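Local coordinates for protein endoglucanase (PDB 6KDD) that probably hydrolyses beta-glucosidic linkages, as an endoglucanase of the glycosyl hydrolase 5 (cellulase A) family, at residues Y74-D77 / R78-E82; D247-Q251 / N252-I256; Q307-E311 / P312-A316. All coordinates share one frame; numbering follows the deposited sequence.

Contact 1. Residues Y74-D77 / R78-E82; sequences YDID and RNFLE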
ATOM      1  N   TYR A  74      -8.251  15.321  18.348  1.00 32.99           N
ATOM      2  CA  TYR A  74      -8.604  15.040  16.966  1.00 38.84           C
ATOM      3  C   TYR A  74      -9.329  13.699  16.862  1.00 39.94           C
ATOM      4  O   TYR A  74      -8.872  12.794  16.143  1.00 36.20           O
ATOM      5  CB  TYR A  74      -7.347  15.072  16.092  1.00 38.96           C
ATOM      6  CG  TYR A  74      -6.438  16.247  16.360  1.00 39.90           C
ATOM      7  CD1 TYR A  74      -6.797  17.532  15.975  1.00 37.57           C
ATOM      8  CD2 TYR A  74      -5.215  16.062  16.996  1.00 39.58           C
ATOM      9  CE1 TYR A  74      -5.955  18.610  16.213  1.00 40.25           C
ATOM     10  CE2 TYR A  74      -4.369  17.131  17.238  1.00 40.60           C
ATOM     11  CZ  TYR A  74      -4.742  18.405  16.846  1.00 43.52           C
ATOM     12  OH  TYR A  74      -3.884  19.442  17.089  1.00 48.32           O
ATOM     13  N   ASP A  75     -10.475  13.613  17.555  1.00 35.68           N
ATOM     14  CA  ASP A  75     -11.204  12.362  17.709  1.00 35.72           C
ATOM     15  C   ASP A  75     -11.664  11.915  16.332  1.00 33.66           C
ATOM     16  O   ASP A  75     -12.263  12.697  15.602  1.00 31.38           O
ATOM     17  CB  ASP A  75     -12.429  12.491  18.618  1.00 36.30           C
ATOM     18  CG  ASP A  75     -12.098  12.655  20.093  1.00 36.45           C
ATOM     19  OD1 ASP A  75     -10.958  12.302  20.530  1.00 42.25           O
ATOM     20  OD2 ASP A  75     -12.984  13.120  20.800  1.00 48.57           O
ATOM     21  N   ILE A  76     -11.343  10.666  15.982  1.00 31.67           N
ATOM     22  CA  ILE A  76     -11.906  10.081  14.779  1.00 30.77           C
ATOM     23  C   ILE A  76     -13.381   9.912  15.059  1.00 32.07           C
ATOM     24  O   ILE A  76     -13.758   9.433  16.140  1.00 33.47           O
ATOM     25  CB  ILE A  76     -11.245   8.717  14.456  1.00 30.36           C
ATOM     26  CG1 ILE A  76      -9.772   8.900  14.103  1.00 28.11           C
ATOM     27  CG2 ILE A  76     -12.010   7.976  13.357  1.00 27.91           C
ATOM     28  CD1 ILE A  76      -8.928   7.669  14.328  1.00 28.92           C
ATOM     29  N   ASP A  77     -14.190  10.252  14.064  1.00 29.37           N
ATOM     30  CA  ASP A  77     -15.620  10.049  14.128  1.00 34.92           C
ATOM     31  C   ASP A  77     -15.924   8.576  14.429  1.00 37.48           C
ATOM     32  O   ASP A  77     -15.362   7.686  13.799  1.00 27.44           O
ATOM     33  CB  ASP A  77     -16.202  10.560  12.824  1.00 41.15           C
ATOM     34  CG  ASP A  77     -17.619  10.126  12.561  1.00 49.78           C
ATOM     35  OD1 ASP A  77     -18.097   9.188  13.233  1.00 71.56           O
ATOM     36  OD2 ASP A  77     -18.237  10.743  11.695  1.00 62.70           O
ATOM     37  N   ARG A  78     -16.851   8.314  15.374  1.00 38.93           N
ATOM     38  CA  ARG A  78     -17.124   6.952  15.826  1.00 36.43           C
ATOM     39  C   ARG A  78     -17.724   6.082  14.716  1.00 29.36           C
ATOM     40  O   ARG A  78     -17.353   4.927  14.613  1.00 32.59           O
ATOM     41  CB  ARG A  78     -18.022   6.900  17.074  1.00 47.06           C
ATOM     42  CG  ARG A  78     -17.327   7.243  18.388  1.00 58.25           C
ATOM     43  CD  ARG A  78     -16.129   6.390  18.790  1.00 69.01           C
ATOM     44  NE  ARG A  78     -15.424   7.001  19.915  1.00 79.53           N
ATOM     45  CZ  ARG A  78     -14.436   7.907  19.836  1.00 88.52           C
ATOM     46  NH1 ARG A  78     -13.980   8.325  18.664  1.00 74.50           N
ATOM     47  NH2 ARG A  78     -13.903   8.393  20.947  1.00 88.99           N
ATOM     48  N   ASN A  79     -18.672   6.590  13.926  1.00 27.47           N
ATOM     49  CA  ASN A  79     -19.258   5.820  12.835  1.00 31.88           C
ATOM     50  C   ASN A  79     -18.218   5.447  11.764  1.00 30.77           C
ATOM     51  O   ASN A  79     -18.373   4.414  11.102  1.00 27.52           O
ATOM     52  CB  ASN A  79     -20.360   6.587  12.110  1.00 39.13           C
ATOM     53  CG  ASN A  79     -21.382   7.149  13.076  1.00 49.88           C
ATOM     54  OD1 ASN A  79     -21.805   6.461  14.000  1.00 51.06           O
ATOM     55  ND2 ASN A  79     -21.758   8.406  12.892  1.00 54.71           N
ATOM     56  N   PHE A  80     -17.230   6.331  11.526  1.00 27.52           N
ATOM     57  CA  PHE A  80     -16.160   6.003  10.593  1.00 25.66           C
ATOM     58  C   PHE A  80     -15.361   4.836  11.167  1.00 24.59           C
ATOM     59  O   PHE A  80     -15.035   3.900  10.437  1.00 22.42           O
ATOM     60  CB  PHE A  80     -15.248   7.194  10.244  1.00 25.60           C
ATOM     61  CG  PHE A  80     -14.388   6.921   9.034  1.00 23.86           C
ATOM     62  CD1 PHE A  80     -14.968   6.737   7.782  1.00 23.20           C
ATOM     63  CD2 PHE A  80     -13.026   6.689   9.173  1.00 24.42           C
ATOM     64  CE1 PHE A  80     -14.193   6.393   6.679  1.00 26.05           C
ATOM     65  CE2 PHE A  80     -12.253   6.346   8.066  1.00 21.32           C
ATOM     66  CZ  PHE A  80     -12.843   6.196   6.823  1.00 19.42           C
ATOM     67  N   LEU A  81     -14.996   4.912  12.452  1.00 27.02           N
ATOM     68  CA  LEU A  81     -14.234   3.814  13.039  1.00 26.18           C
ATOM     69  C   LEU A  81     -14.990   2.498  12.907  1.00 22.73           C
ATOM     70  O   LEU A  81     -14.348   1.463  12.719  1.00 22.39           O
ATOM     71  CB  LEU A  81     -13.909   4.074  14.523  1.00 27.25           C
ATOM     72  CG  LEU A  81     -12.496   4.564  14.771  1.00 31.46           C
ATOM     73  CD1 LEU A  81     -12.331   5.087  16.194  1.00 38.84           C
ATOM     74  CD2 LEU A  81     -11.465   3.497  14.423  1.00 29.87           C
ATOM     75  N   GLU A  82     -16.323   2.526  13.106  1.00 24.02           N
ATOM     76  CA  GLU A  82     -17.136   1.304  13.027  1.00 26.27           C
ATOM     77  C   GLU A  82     -17.181   0.752  11.607  1.00 22.41           C
ATOM     78  O   GLU A  82     -17.195  -0.463  11.397  1.00 20.52           O
ATOM     79  CB  GLU A  82     -18.592   1.524  13.440  1.00 30.94           C
ATOM     80  CG  GLU A  82     -18.726   2.235  14.760  1.00 43.30           C
ATOM     81  CD  GLU A  82     -18.579   1.424  16.031  1.00 52.45           C
ATOM     82  OE1 GLU A  82     -17.935   0.339  15.986  1.00 48.86           O
ATOM     83  OE2 GLU A  82     -19.129   1.883  17.076  1.00 54.86           O
TER

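Contact 2. Residues D247-Q251 / N252-I256; sequences DWAKQ and NKVPI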
ATOM      1  N   ASP A 247      19.469  -5.408  -1.943  1.00 36.42           N
ATOM      2  CA  ASP A 247      20.816  -5.209  -1.432  1.00 44.24           C
ATOM      3  C   ASP A 247      20.754  -4.377  -0.157  1.00 42.31           C
ATOM      4  O   ASP A 247      21.367  -4.740   0.842  1.00 43.46           O
ATOM      5  CB  ASP A 247      21.791  -4.654  -2.493  1.00 39.01           C
ATOM      6  CG  ASP A 247      22.205  -5.693  -3.522  1.00 42.41           C
ATOM      7  OD1 ASP A 247      22.068  -6.901  -3.227  1.00 42.92           O
ATOM      8  OD2 ASP A 247      22.603  -5.301  -4.636  1.00 47.77           O
ATOM      9  N   TRP A 248      20.004  -3.274  -0.209  1.00 36.44           N
ATOM     10  CA  TRP A 248      19.814  -2.407   0.945  1.00 38.99           C
ATOM     11  C   TRP A 248      19.083  -3.130   2.086  1.00 45.62           C
ATOM     12  O   TRP A 248      19.433  -2.967   3.262  1.00 41.22           O
ATOM     13  CB  TRP A 248      19.069  -1.146   0.518  1.00 38.38           C
ATOM     14  CG  TRP A 248      18.733  -0.227   1.652  1.00 39.35           C
ATOM     15  CD1 TRP A 248      19.506   0.774   2.165  1.00 38.63           C
ATOM     16  CD2 TRP A 248      17.519  -0.230   2.430  1.00 42.79           C
ATOM     17  NE1 TRP A 248      18.848   1.420   3.184  1.00 39.90           N
ATOM     18  CE2 TRP A 248      17.631   0.812   3.380  1.00 40.11           C
ATOM     19  CE3 TRP A 248      16.339  -0.986   2.389  1.00 38.01           C
ATOM     20  CZ2 TRP A 248      16.626   1.086   4.306  1.00 41.32           C
ATOM     21  CZ3 TRP A 248      15.353  -0.714   3.312  1.00 42.28           C
ATOM     22  CH2 TRP A 248      15.488   0.315   4.249  1.00 39.42           C
ATOM     23  N   ALA A 249      18.045  -3.910   1.747  1.00 40.84           N
ATOM     24  CA  ALA A 249      17.243  -4.559   2.781  1.00 45.40           C
ATOM     25  C   ALA A 249      18.046  -5.658   3.483  1.00 43.88           C
ATOM     26  O   ALA A 249      17.915  -5.850   4.679  1.00 37.23           O
ATOM     27  CB  ALA A 249      15.952  -5.108   2.216  1.00 38.48           C
ATOM     28  N   LYS A 250      18.836  -6.415   2.717  1.00 48.56           N
ATOM     29  CA  LYS A 250      19.678  -7.456   3.281  1.00 45.80           C
ATOM     30  C   LYS A 250      20.704  -6.829   4.225  1.00 45.35           C
ATOM     31  O   LYS A 250      20.912  -7.327   5.332  1.00 44.47           O
ATOM     32  CB  LYS A 250      20.305  -8.268   2.149  1.00 45.88           C
ATOM     33  CG  LYS A 250      19.327  -9.192   1.437  1.00 43.48           C
ATOM     34  CD  LYS A 250      20.003 -10.100   0.457  1.00 45.15           C
ATOM     35  CE  LYS A 250      19.064 -11.148  -0.084  1.00 50.62           C
ATOM     36  NZ  LYS A 250      19.556 -11.659  -1.387  1.00 60.53           N
ATOM     37  N   GLN A 251      21.296  -5.703   3.814  1.00 43.33           N
ATOM     38  CA  GLN A 251      22.303  -5.049   4.645  1.00 51.22           C
ATOM     39  C   GLN A 251      21.682  -4.496   5.928  1.00 52.27           C
ATOM     40  O   GLN A 251      22.352  -4.424   6.947  1.00 55.73           O
ATOM     41  CB  GLN A 251      23.162  -4.055   3.854  1.00 54.00           C
ATOM     42  CG  GLN A 251      23.005  -2.588   4.241  1.00 67.38           C
ATOM     43  CD  GLN A 251      23.447  -1.658   3.131  1.00 74.22           C
ATOM     44  OE1 GLN A 251      23.992  -2.084   2.111  1.00 82.42           O
ATOM     45  NE2 GLN A 251      23.200  -0.369   3.309  1.00 77.01           N
ATOM     46  N   ASN A 252      20.395  -4.136   5.896  1.00 49.39           N
ATOM     47  CA  ASN A 252      19.773  -3.552   7.074  1.00 44.04           C
ATOM     48  C   ASN A 252      18.915  -4.568   7.822  1.00 37.45           C
ATOM     49  O   ASN A 252      18.254  -4.210   8.787  1.00 39.37           O
ATOM     50  CB  ASN A 252      18.951  -2.314   6.741  1.00 47.38           C
ATOM     51  CG  ASN A 252      19.820  -1.147   6.347  1.00 49.51           C
ATOM     52  OD1 ASN A 252      20.233  -1.036   5.191  1.00 49.92           O
ATOM     53  ND2 ASN A 252      20.065  -0.263   7.296  1.00 48.00           N
ATOM     54  N   LYS A 253      18.880  -5.808   7.325  1.00 37.37           N
ATOM     55  CA  LYS A 253      18.175  -6.903   7.969  1.00 45.45           C
ATOM     56  C   LYS A 253      16.693  -6.538   8.148  1.00 46.06           C
ATOM     57  O   LYS A 253      16.185  -6.470   9.264  1.00 38.00           O
ATOM     58  CB  LYS A 253      18.901  -7.252   9.273  1.00 51.64           C
ATOM     59  CG  LYS A 253      18.658  -8.664   9.784  1.00 63.06           C
ATOM     60  CD  LYS A 253      19.832  -9.605   9.600  1.00 68.70           C
ATOM     61  CE  LYS A 253      19.547 -10.964  10.209  1.00 69.77           C
ATOM     62  NZ  LYS A 253      18.381 -11.626   9.571  1.00 64.61           N
ATOM     63  N   VAL A 254      15.995  -6.256   7.041  1.00 37.79           N
ATOM     64  CA  VAL A 254      14.617  -5.771   7.138  1.00 37.11           C
ATOM     65  C   VAL A 254      13.817  -6.410   5.998  1.00 34.79           C
ATOM     66  O   VAL A 254      14.328  -6.632   4.898  1.00 34.05           O
ATOM     67  CB  VAL A 254      14.550  -4.218   7.210  1.00 34.80           C
ATOM     68  CG1 VAL A 254      14.838  -3.544   5.870  1.00 33.40           C
ATOM     69  CG2 VAL A 254      13.252  -3.682   7.776  1.00 40.86           C
ATOM     70  N   PRO A 255      12.543  -6.819   6.226  1.00 33.30           N
ATOM     71  CA  PRO A 255      11.739  -7.394   5.153  1.00 32.77           C
ATOM     72  C   PRO A 255      11.256  -6.249   4.278  1.00 29.55           C
ATOM     73  O   PRO A 255      11.235  -5.099   4.724  1.00 26.59           O
ATOM     74  CB  PRO A 255      10.525  -8.029   5.879  1.00 33.56           C
ATOM     75  CG  PRO A 255      10.924  -8.000   7.366  1.00 34.41           C
ATOM     76  CD  PRO A 255      11.842  -6.810   7.517  1.00 32.46           C
ATOM     77  N   ILE A 256      10.881  -6.609   3.044  1.00 28.12           N
ATOM     78  CA  ILE A 256      10.359  -5.664   2.059  1.00 27.63           C
ATOM     79  C   ILE A 256       8.973  -6.146   1.607  1.00 23.22           C
ATOM     80  O   ILE A 256       8.763  -7.332   1.316  1.00 22.78           O
ATOM     81  CB  ILE A 256      11.301  -5.449   0.846  1.00 28.31           C
ATOM     82  CG1 ILE A 256      12.648  -4.820   1.268  1.00 26.22           C
ATOM     83  CG2 ILE A 256      10.580  -4.634  -0.255  1.00 25.22           C
ATOM     84  CD1 ILE A 256      12.572  -3.402   1.808  1.00 24.81           C
TER

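Contact 3. Residues Q307-E311 / P312-A316; sequences QNWIE and PLATA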
ATOM      1  N   GLN A 307     -18.763  -9.511 -12.922  1.00 29.84           N
ATOM      2  CA  GLN A 307     -18.584 -10.314 -11.723  1.00 27.11           C
ATOM      3  C   GLN A 307     -17.550 -11.399 -11.964  1.00 27.21           C
ATOM      4  O   GLN A 307     -17.734 -12.550 -11.556  1.00 25.84           O
ATOM      5  CB  GLN A 307     -19.854 -10.958 -11.172  1.00 29.62           C
ATOM      6  CG  GLN A 307     -20.993  -9.968 -10.968  1.00 34.66           C
ATOM      7  CD  GLN A 307     -22.281 -10.695 -10.680  1.00 39.86           C
ATOM      8  OE1 GLN A 307     -22.472 -11.271  -9.614  1.00 44.96           O
ATOM      9  NE2 GLN A 307     -23.179 -10.662 -11.640  1.00 43.37           N
ATOM     10  N   ASN A 308     -16.449 -11.018 -12.595  1.00 25.35           N
ATOM     11  CA  ASN A 308     -15.369 -11.974 -12.737  1.00 28.18           C
ATOM     12  C   ASN A 308     -14.017 -11.266 -12.806  1.00 25.26           C
ATOM     13  O   ASN A 308     -13.941 -10.084 -13.090  1.00 26.61           O
ATOM     14  CB  ASN A 308     -15.588 -12.901 -13.938  1.00 33.62           C
ATOM     15  CG  ASN A 308     -15.305 -14.348 -13.574  1.00 40.74           C
ATOM     16  OD1 ASN A 308     -14.448 -14.654 -12.721  1.00 31.21           O
ATOM     17  ND2 ASN A 308     -16.051 -15.247 -14.200  1.00 39.45           N
ATOM     18  N   TRP A 309     -12.960 -12.027 -12.543  1.00 21.11           N
ATOM     19  CA  TRP A 309     -11.580 -11.613 -12.734  1.00 24.58           C
ATOM     20  C   TRP A 309     -11.292 -11.281 -14.203  1.00 26.65           C
ATOM     21  O   TRP A 309     -11.855 -11.900 -15.127  1.00 23.99           O
ATOM     22  CB  TRP A 309     -10.691 -12.748 -12.238  1.00 23.44           C
ATOM     23  CG  TRP A 309     -10.891 -12.987 -10.770  1.00 23.31           C
ATOM     24  CD1 TRP A 309     -11.710 -13.906 -10.170  1.00 25.66           C
ATOM     25  CD2 TRP A 309     -10.322 -12.185  -9.715  1.00 21.93           C
ATOM     26  NE1 TRP A 309     -11.633 -13.761  -8.800  1.00 26.35           N
ATOM     27  CE2 TRP A 309     -10.796 -12.717  -8.495  1.00 24.73           C
ATOM     28  CE3 TRP A 309      -9.409 -11.108  -9.689  1.00 21.30           C
ATOM     29  CZ2 TRP A 309     -10.383 -12.202  -7.260  1.00 23.64           C
ATOM     30  CZ3 TRP A 309      -9.020 -10.580  -8.464  1.00 21.35           C
ATOM     31  CH2 TRP A 309      -9.467 -11.158  -7.268  1.00 21.59           C
ATOM     32  N   ILE A 310     -10.433 -10.271 -14.391  1.00 23.30           N
ATOM     33  CA  ILE A 310      -9.918  -9.859 -15.687  1.00 24.89           C
ATOM     34  C   ILE A 310      -8.662 -10.679 -15.972  1.00 26.73           C
ATOM     35  O   ILE A 310      -7.678 -10.579 -15.241  1.00 24.92           O
ATOM     36  CB  ILE A 310      -9.627  -8.351 -15.641  1.00 27.70           C
ATOM     37  CG1 ILE A 310     -10.906  -7.589 -15.275  1.00 28.87           C
ATOM     38  CG2 ILE A 310      -8.972  -7.863 -16.932  1.00 26.58           C
ATOM     39  CD1 ILE A 310     -10.672  -6.125 -14.928  1.00 29.74           C
ATOM     40  N   GLU A 311      -8.740 -11.547 -17.001  1.00 25.18           N
ATOM     41  CA  GLU A 311      -7.709 -12.537 -17.271  1.00 25.84           C
ATOM     42  C   GLU A 311      -7.126 -12.213 -18.645  1.00 25.33           C
ATOM     43  O   GLU A 311      -7.849 -11.707 -19.486  1.00 28.30           O
ATOM     44  CB  GLU A 311      -8.326 -13.952 -17.220  1.00 27.09           C
ATOM     45  CG  GLU A 311      -8.753 -14.368 -15.814  1.00 29.59           C
ATOM     46  CD  GLU A 311      -7.577 -14.625 -14.863  1.00 28.64           C
ATOM     47  OE1 GLU A 311      -6.423 -14.508 -15.290  1.00 26.20           O
ATOM     48  OE2 GLU A 311      -7.805 -15.022 -13.689  1.00 29.93           O
ATOM     49  N   PRO A 312      -5.821 -12.437 -18.908  1.00 27.12           N
ATOM     50  CA  PRO A 312      -4.928 -13.028 -17.921  1.00 25.40           C
ATOM     51  C   PRO A 312      -4.261 -12.063 -16.924  1.00 22.47           C
ATOM     52  O   PRO A 312      -3.352 -12.463 -16.217  1.00 23.69           O
ATOM     53  CB  PRO A 312      -3.920 -13.766 -18.817  1.00 29.68           C
ATOM     54  CG  PRO A 312      -3.808 -12.883 -20.051  1.00 32.47           C
ATOM     55  CD  PRO A 312      -5.145 -12.175 -20.201  1.00 31.30           C
ATOM     56  N   LEU A 313      -4.759 -10.833 -16.777  1.00 21.97           N
ATOM     57  CA  LEU A 313      -4.062  -9.941 -15.857  1.00 22.27           C
ATOM     58  C   LEU A 313      -4.115 -10.465 -14.406  1.00 21.68           C
ATOM     59  O   LEU A 313      -3.142 -10.331 -13.682  1.00 20.46           O
ATOM     60  CB  LEU A 313      -4.648  -8.532 -15.971  1.00 22.07           C
ATOM     61  CG  LEU A 313      -3.909  -7.417 -15.216  1.00 22.98           C
ATOM     62  CD1 LEU A 313      -2.498  -7.168 -15.725  1.00 21.07           C
ATOM     63  CD2 LEU A 313      -4.734  -6.144 -15.296  1.00 22.60           C
ATOM     64  N   ALA A 314      -5.250 -11.016 -13.980  1.00 22.57           N
ATOM     65  CA  ALA A 314      -5.346 -11.522 -12.616  1.00 22.66           C
ATOM     66  C   ALA A 314      -4.294 -12.597 -12.385  1.00 21.75           C
ATOM     67  O   ALA A 314      -3.638 -12.605 -11.347  1.00 21.23           O
ATOM     68  CB  ALA A 314      -6.749 -12.005 -12.314  1.00 24.47           C
ATOM     69  N   THR A 315      -4.097 -13.493 -13.375  1.00 24.82           N
ATOM     70  CA  THR A 315      -3.093 -14.551 -13.259  1.00 24.75           C
ATOM     71  C   THR A 315      -1.683 -13.992 -13.188  1.00 21.19           C
ATOM     72  O   THR A 315      -0.836 -14.517 -12.473  1.00 24.55           O
ATOM     73  CB  THR A 315      -3.170 -15.567 -14.415  1.00 26.35           C
ATOM     74  OG1 THR A 315      -4.500 -16.077 -14.397  1.00 26.34           O
ATOM     75  CG2 THR A 315      -2.198 -16.710 -14.209  1.00 30.27           C
ATOM     76  N   ALA A 316      -1.423 -12.915 -13.944  1.00 24.08           N
ATOM     77  CA  ALA A 316      -0.165 -12.181 -13.859  1.00 23.52           C
ATOM     78  C   ALA A 316       0.106 -11.769 -12.405  1.00 22.90           C
ATOM     79  O   ALA A 316       1.246 -11.781 -11.925  1.00 22.20           O
ATOM     80  CB  ALA A 316      -0.237 -10.938 -14.752  1.00 22.64           C
TER

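Contact 1. Residues Y74-D77 / R78-E82
D77 turns its carboxylate back over the first turn of the helix that R78 opens and caps it. With CG anti to the backbone N (chi1 165°), OD1 comes 2.7 Å from N79 N and 3.4 Å from F80 N. The first bond is weak because it is bent, the second because it is long. The backbone adds a stronger bond, L81 N to D77 O at 3.1 Å, with the donor in the carbonyl plane. I76 O lies at the edge of the R78 guanidinium, in its plane, 2.8 Å from NH1, the arginine side chain having bent at chi2 to double back along the loop. The apolar part rests on I76: its CG2 meets L81 CG at 3.7 Å, the two side chains crossing at about a right angle, and also approaches the edge of the F80 ring. W64 touches both I76 and L81, and H67 stacks on F80. An alanine in place of D77 would remove the carboxylate and is likely to leave the N-H groups of N79 and F80 without their side-chain acceptor. Such side-chain acceptance of first-turn amides defines a helix N-cap, here starting helix 78-93 of the TIM barrel.

Contact 2. Residues D247-Q251 / N252-I256
W248 reaches across the end of its helix to V254 and I256. Beyond CB, CG stands anti to the backbone N (chi1 176°), which carries the indole along the side of the last turn. The five-membered portion, CG, CD1 and NE1, lies beneath the side-chain amide of N252, whose plane is inclined 34° to the ring. Farther out, CZ3 meets V254 CG1 at 3.8 Å and I256 CD1 at 4.1 Å; the isoleucine methyl sits at the ring edge, near its plane. Beside the indole, A249 CB presses on I256 CG1 at 3.4 Å, tighter than usual carbon packing, and V254 CG1 also borders A249 CB. V200 of strand 198-204 touches both W248 and V254, so the group is packed against the barrel.

The backbone turns back at K253, where phi is positive. V254 N donates to A249 O at 3.1 Å, the donor tilted 24° from the carbonyl plane, while K253 N makes a weaker bond to K250 O at 3.2 Å. These two bonds into the final turn, with the apolar contact between A249 and V254 spanning them, constitute a Schellman motif, terminating helix 232-252 before strand 256-261 of the TIM barrel.

Contact 3. Residues Q307-E311 / P312-A316
E311 and T315 meet through two torsion choices. The glutamate CG is anti to the carbonyl carbon (chi1 -69°) and the chain bends at chi2, folding the carboxylate back over the first helical turn; T315 OG1, also anti to its own carbonyl carbon, faces it. The two side chains cross at about a right angle. E311 OE1 accepts from T315 OG1 at 2.6 Å and from T315 N at 3.2 Å. Both donors use the syn side of this oxygen, but they come from opposite faces of the carboxylate plane, 26° and 31° out of it respectively. The other oxygen, OE2, lies 3.5 Å from A314 CB and forms a salt bridge with R53 of helix 45-53.

A backbone bond adds to this grip: A314 N donates to I310 O at 2.8 Å, nearly in line with the carbonyl. It spans P312, which occupies the N-cap position and is preceded by a cis peptide bond, reflected in the short 2.9 Å separation of E311 CA and P312 CA. Apolar contact completes the junction. W309 CE3 meets A314 CB at 3.8 Å, approaching obliquely to the ring, whose cation-pi partner is again R53. I310 CG2 and L313 CB are more distant neighbours at 4.5 Å, and both side chains also touch helix 269-285.

The chemistry implies a division of labour within one carboxylate: a single oxygen satisfies both the amide and the hydroxyl of T315, while the other answers the arginine. These bonds would be expected to restrict rotation of the carboxylate and, with R53 so placed, probably favour its charged form.

Overall arrangement
From the N terminus, contact 1 comes first, closing the turn by which the loop after strand 57-60 enters helix 78-93. Much later, contact 2 closes the turn out of helix 232-252 toward strand 256-261, so the two mark a helix start and a helix end in the same eight-stranded barrel. Contact 3 follows near the C terminus, joining strand 308-309 to helix 313-318 beside helices 45-53 and 269-285. The contacts run in series, without nesting or crossing. Contacts 1 and 2 lie on opposite sides of the chain's centre, their centres 36 Å apart; even contacts 2 and 3 keep about 16 Å between nearest atoms.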